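Long-range contact in periplasmic His/Glu/Gln/Arg/opine family-binding protein (Silicibacter pomeroyi, PDB 3I6V), which binds lysine in the cleft between its two lobes and probably delivers such amino acids to an ABC transporter in the inner membrane: residues Thr6-Tyr15 and Gly63-Gly71. Numbering follows the deposited sequence.
Sequences TVRMGTEGAY and GNYDTIIAG. With LYS (lysine), chain B.
Arg8 reaches along residues 63-66 and grips Asp66. Its CB packs on Tyr65 CA and CB, and CG passes near Asp66 OD2. CD lies near Asn64 O. The bend at chi3 (-54°) then turns the guanidinium so that one face lies over Tyr65 CA. NE makes a weak bond to Asp66 OD2. Arg8 NH1 forms the salt bridge with Asp66 OD1 at 2.9 Å, from above the carboxylate plane, and the two flat groups are turned 55° apart. Arg8 NH2 donates to Gly63 O at 3.0 Å; Gly63 is the glycine of the Schellman motif that follows helix 56-61. Asp66 OD2 also takes the backbone N of Arg8 at 2.9 Å in a nearly straight bond, and OD1 has a second salt bridge to Arg185. Arg8 O accepts from both Asp66 N and Thr67 N.

Parallel pairing follows: Gly10 N donates to Thr67 O, and Ile69 N to Gly10 O (2.9 Å). Gly10 CA makes an off-centre CH-pi contact with the Tyr65 ring. Thr11 OG1 donates to Ile69 O at 2.8 Å.

Past Thr11 and Ala70 lies the lysine site. Ligand NZ donates to Glu12 OE1 (2.7 Å) and sits over the Tyr15 ring face, 3.2 Å above its plane. Ligand N donates to Gly71 O. Strand ends that carry ligand-binding loops into an interlobe cleft are characteristic of periplasmic solute-binding proteins, here family 3.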
loop_
_atom_site.group_PDB
_atom_site.type_symbol
_atom_site.label_atom_id
_atom_site.label_comp_id
_atom_site.label_asym_id
_atom_site.label_seq_id
_atom_site.Cartn_x
_atom_site.Cartn_y
_atom_site.Cartn_z
ATOM N N THR A 6 -11.243 8.164 20.775
ATOM C CA THR A 6 -10.101 8.454 19.869
ATOM C C THR A 6 -9.708 7.168 19.176
ATOM O O THR A 6 -9.433 6.150 19.835
ATOM C CB THR A 6 -8.865 8.980 20.634
ATOM O OG1 THR A 6 -9.268 10.038 21.504
ATOM C CG2 THR A 6 -7.803 9.529 19.683
ATOM N N VAL A 7 -9.652 7.211 17.853
ATOM C CA VAL A 7 -9.226 6.046 17.087
ATOM C C VAL A 7 -7.753 6.195 16.712
ATOM O O VAL A 7 -7.335 7.206 16.147
ATOM C CB VAL A 7 -10.108 5.793 15.834
ATOM C CG1 VAL A 7 -10.074 6.972 14.889
ATOM C CG2 VAL A 7 -9.674 4.509 15.112
ATOM N N ARG A 8 -6.964 5.189 17.044
ATOM C CA ARG A 8 -5.560 5.192 16.682
ATOM C C ARG A 8 -5.414 4.589 15.261
ATOM O O ARG A 8 -5.720 3.403 15.041
ATOM C CB ARG A 8 -4.779 4.437 17.745
ATOM C CG ARG A 8 -4.650 5.240 19.104
ATOM C CD ARG A 8 -4.134 4.303 20.194
ATOM N NE ARG A 8 -5.038 3.144 20.205
ATOM C CZ ARG A 8 -4.786 1.961 20.759
ATOM N NH1 ARG A 8 -5.690 0.991 20.656
ATOM N NH2 ARG A 8 -3.642 1.745 21.410
ATOM N N MET A 9 -5.048 5.437 14.304
ATOM C CA MET A 9 -4.894 5.045 12.903
ATOM C C MET A 9 -3.454 4.590 12.677
ATOM O O MET A 9 -2.528 5.402 12.806
ATOM C CB MET A 9 -5.262 6.219 11.973
ATOM C CG MET A 9 -6.682 6.782 12.250
ATOM S SD MET A 9 -8.093 5.850 11.553
ATOM C CE MET A 9 -7.903 6.262 9.870
ATOM N N GLY A 10 -3.264 3.303 12.384
ATOM C CA GLY A 10 -1.932 2.742 12.153
ATOM C C GLY A 10 -1.535 2.764 10.673
ATOM O O GLY A 10 -2.312 2.350 9.800
ATOM N N THR A 11 -0.312 3.226 10.393
ATOM C CA THR A 11 0.226 3.248 9.055
ATOM C C THR A 11 1.720 2.936 9.085
ATOM O O THR A 11 2.356 2.950 10.176
ATOM C CB THR A 11 -0.098 4.572 8.307
ATOM O OG1 THR A 11 0.126 4.388 6.901
ATOM C CG2 THR A 11 0.732 5.779 8.823
ATOM N N GLU A 12 2.265 2.629 7.899
ATOM C CA GLU A 12 3.662 2.254 7.773
ATOM C C GLU A 12 4.586 3.498 7.826
ATOM O O GLU A 12 5.661 3.427 8.386
ATOM C CB GLU A 12 3.895 1.514 6.455
ATOM C CG GLU A 12 5.281 0.925 6.298
ATOM C CD GLU A 12 5.505 0.200 4.944
ATOM O OE1 GLU A 12 4.651 0.283 4.023
ATOM O OE2 GLU A 12 6.561 -0.441 4.800
ATOM N N GLY A 13 4.179 4.589 7.187
ATOM C CA GLY A 13 5.000 5.808 7.165
ATOM C C GLY A 13 6.230 5.693 6.271
ATOM O O GLY A 13 7.218 6.419 6.455
ATOM N N ALA A 14 6.173 4.806 5.284
ATOM C CA ALA A 14 7.320 4.566 4.414
ATOM C C ALA A 14 6.909 4.119 3.026
ATOM O O ALA A 14 7.630 3.386 2.362
ATOM C CB ALA A 14 8.294 3.546 5.072
ATOM N N TYR A 15 5.759 4.586 2.561
ATOM C CA TYR A 15 5.217 4.028 1.326
ATOM C C TYR A 15 4.602 5.128 0.476
ATOM O O TYR A 15 3.384 5.132 0.253
ATOM C CB TYR A 15 4.180 2.932 1.691
ATOM C CG TYR A 15 3.699 2.073 0.543
ATOM C CD1 TYR A 15 4.593 1.626 -0.463
ATOM C CD2 TYR A 15 2.353 1.690 0.463
ATOM C CE1 TYR A 15 4.149 0.792 -1.523
ATOM C CE2 TYR A 15 1.897 0.857 -0.598
ATOM C CZ TYR A 15 2.804 0.432 -1.585
ATOM O OH TYR A 15 2.375 -0.366 -2.604
ATOM N N GLY A 63 -3.548 -4.656 19.922
ATOM C CA GLY A 63 -4.164 -3.450 20.431
ATOM C C GLY A 63 -3.283 -2.215 20.504
ATOM O O GLY A 63 -3.655 -1.269 21.184
ATOM N N ASN A 64 -2.150 -2.191 19.786
ATOM C CA ASN A 64 -1.312 -0.980 19.704
ATOM C C ASN A 64 -1.968 0.201 19.000
ATOM O O ASN A 64 -1.601 1.366 19.237
ATOM C CB ASN A 64 0.028 -1.253 19.019
ATOM C CG ASN A 64 0.921 -2.207 19.804
ATOM O OD1 ASN A 64 0.470 -2.924 20.694
ATOM N ND2 ASN A 64 2.203 -2.239 19.437
ATOM N N TYR A 65 -2.911 -0.094 18.101
ATOM C CA TYR A 65 -3.691 0.921 17.408
ATOM C C TYR A 65 -4.957 0.204 16.935
ATOM O O TYR A 65 -5.123 -0.998 17.208
ATOM C CB TYR A 65 -2.924 1.557 16.217
ATOM C CG TYR A 65 -2.032 0.571 15.522
ATOM C CD1 TYR A 65 -0.722 0.365 15.968
ATOM C CD2 TYR A 65 -2.503 -0.206 14.447
ATOM C CE1 TYR A 65 0.113 -0.578 15.363
ATOM C CE2 TYR A 65 -1.657 -1.165 13.817
ATOM C CZ TYR A 65 -0.363 -1.340 14.286
ATOM O OH TYR A 65 0.493 -2.257 13.729
ATOM N N ASP A 66 -5.828 0.921 16.231
ATOM C CA ASP A 66 -7.165 0.390 15.954
ATOM C C ASP A 66 -7.486 0.127 14.498
ATOM O O ASP A 66 -8.483 -0.551 14.213
ATOM C CB ASP A 66 -8.235 1.313 16.553
ATOM C CG ASP A 66 -7.986 1.582 18.035
ATOM O OD1 ASP A 66 -7.839 0.611 18.812
ATOM O OD2 ASP A 66 -7.870 2.770 18.405
ATOM N N THR A 67 -6.711 0.690 13.585
ATOM C CA THR A 67 -6.919 0.434 12.165
ATOM C C THR A 67 -5.581 0.298 11.452
ATOM O O THR A 67 -4.546 0.783 11.956
ATOM C CB THR A 67 -7.703 1.574 11.453
ATOM O OG1 THR A 67 -6.836 2.720 11.315
ATOM C CG2 THR A 67 -8.955 1.984 12.216
ATOM N N ILE A 68 -5.593 -0.353 10.292
ATOM C CA ILE A 68 -4.450 -0.294 9.373
ATOM C C ILE A 68 -4.902 0.446 8.127
ATOM O O ILE A 68 -5.872 0.033 7.504
ATOM C CB ILE A 68 -3.942 -1.698 9.005
ATOM C CG1 ILE A 68 -3.384 -2.394 10.249
ATOM C CG2 ILE A 68 -2.865 -1.627 7.897
ATOM C CD1 ILE A 68 -3.066 -3.887 9.999
ATOM N N ILE A 69 -4.250 1.568 7.806
ATOM C CA ILE A 69 -4.522 2.273 6.570
ATOM C C ILE A 69 -3.130 2.536 5.967
ATOM O O ILE A 69 -2.434 3.489 6.348
ATOM C CB ILE A 69 -5.386 3.544 6.801
ATOM C CG1 ILE A 69 -5.740 4.240 5.479
ATOM C CG2 ILE A 69 -4.740 4.509 7.861
ATOM C CD1 ILE A 69 -6.715 5.457 5.673
ATOM N N ALA A 70 -2.693 1.626 5.100
ATOM C CA ALA A 70 -1.265 1.488 4.788
ATOM C C ALA A 70 -1.085 0.775 3.454
ATOM O O ALA A 70 -0.253 -0.131 3.332
ATOM C CB ALA A 70 -0.534 0.693 5.934
ATOM N N GLY A 71 -1.876 1.171 2.460
ATOM C CA GLY A 71 -1.822 0.568 1.110
ATOM C C GLY A 71 -1.964 -0.953 1.088
ATOM O O GLY A 71 -1.396 -1.607 0.221
HETATM N N LYS B . -0.839 -3.771 -1.750
HETATM C CA LYS B . 0.268 -4.762 -1.543
HETATM C C LYS B . -0.056 -5.711 -0.411
HETATM O O LYS B . -1.054 -5.484 0.288
HETATM C CB LYS B . 1.603 -4.032 -1.257
HETATM C CG LYS B . 1.657 -3.274 0.070
HETATM C CD LYS B . 3.025 -2.520 0.201
HETATM C CE LYS B . 3.192 -1.782 1.580
HETATM N NZ LYS B . 4.514 -0.971 1.592
HETATM O OXT LYS B . 0.687 -6.704 -0.166
HETATM O O HOH W 1 2.124 1.155 3.678
HETATM O O HOH W 2 -0.365 -0.973 -2.401
#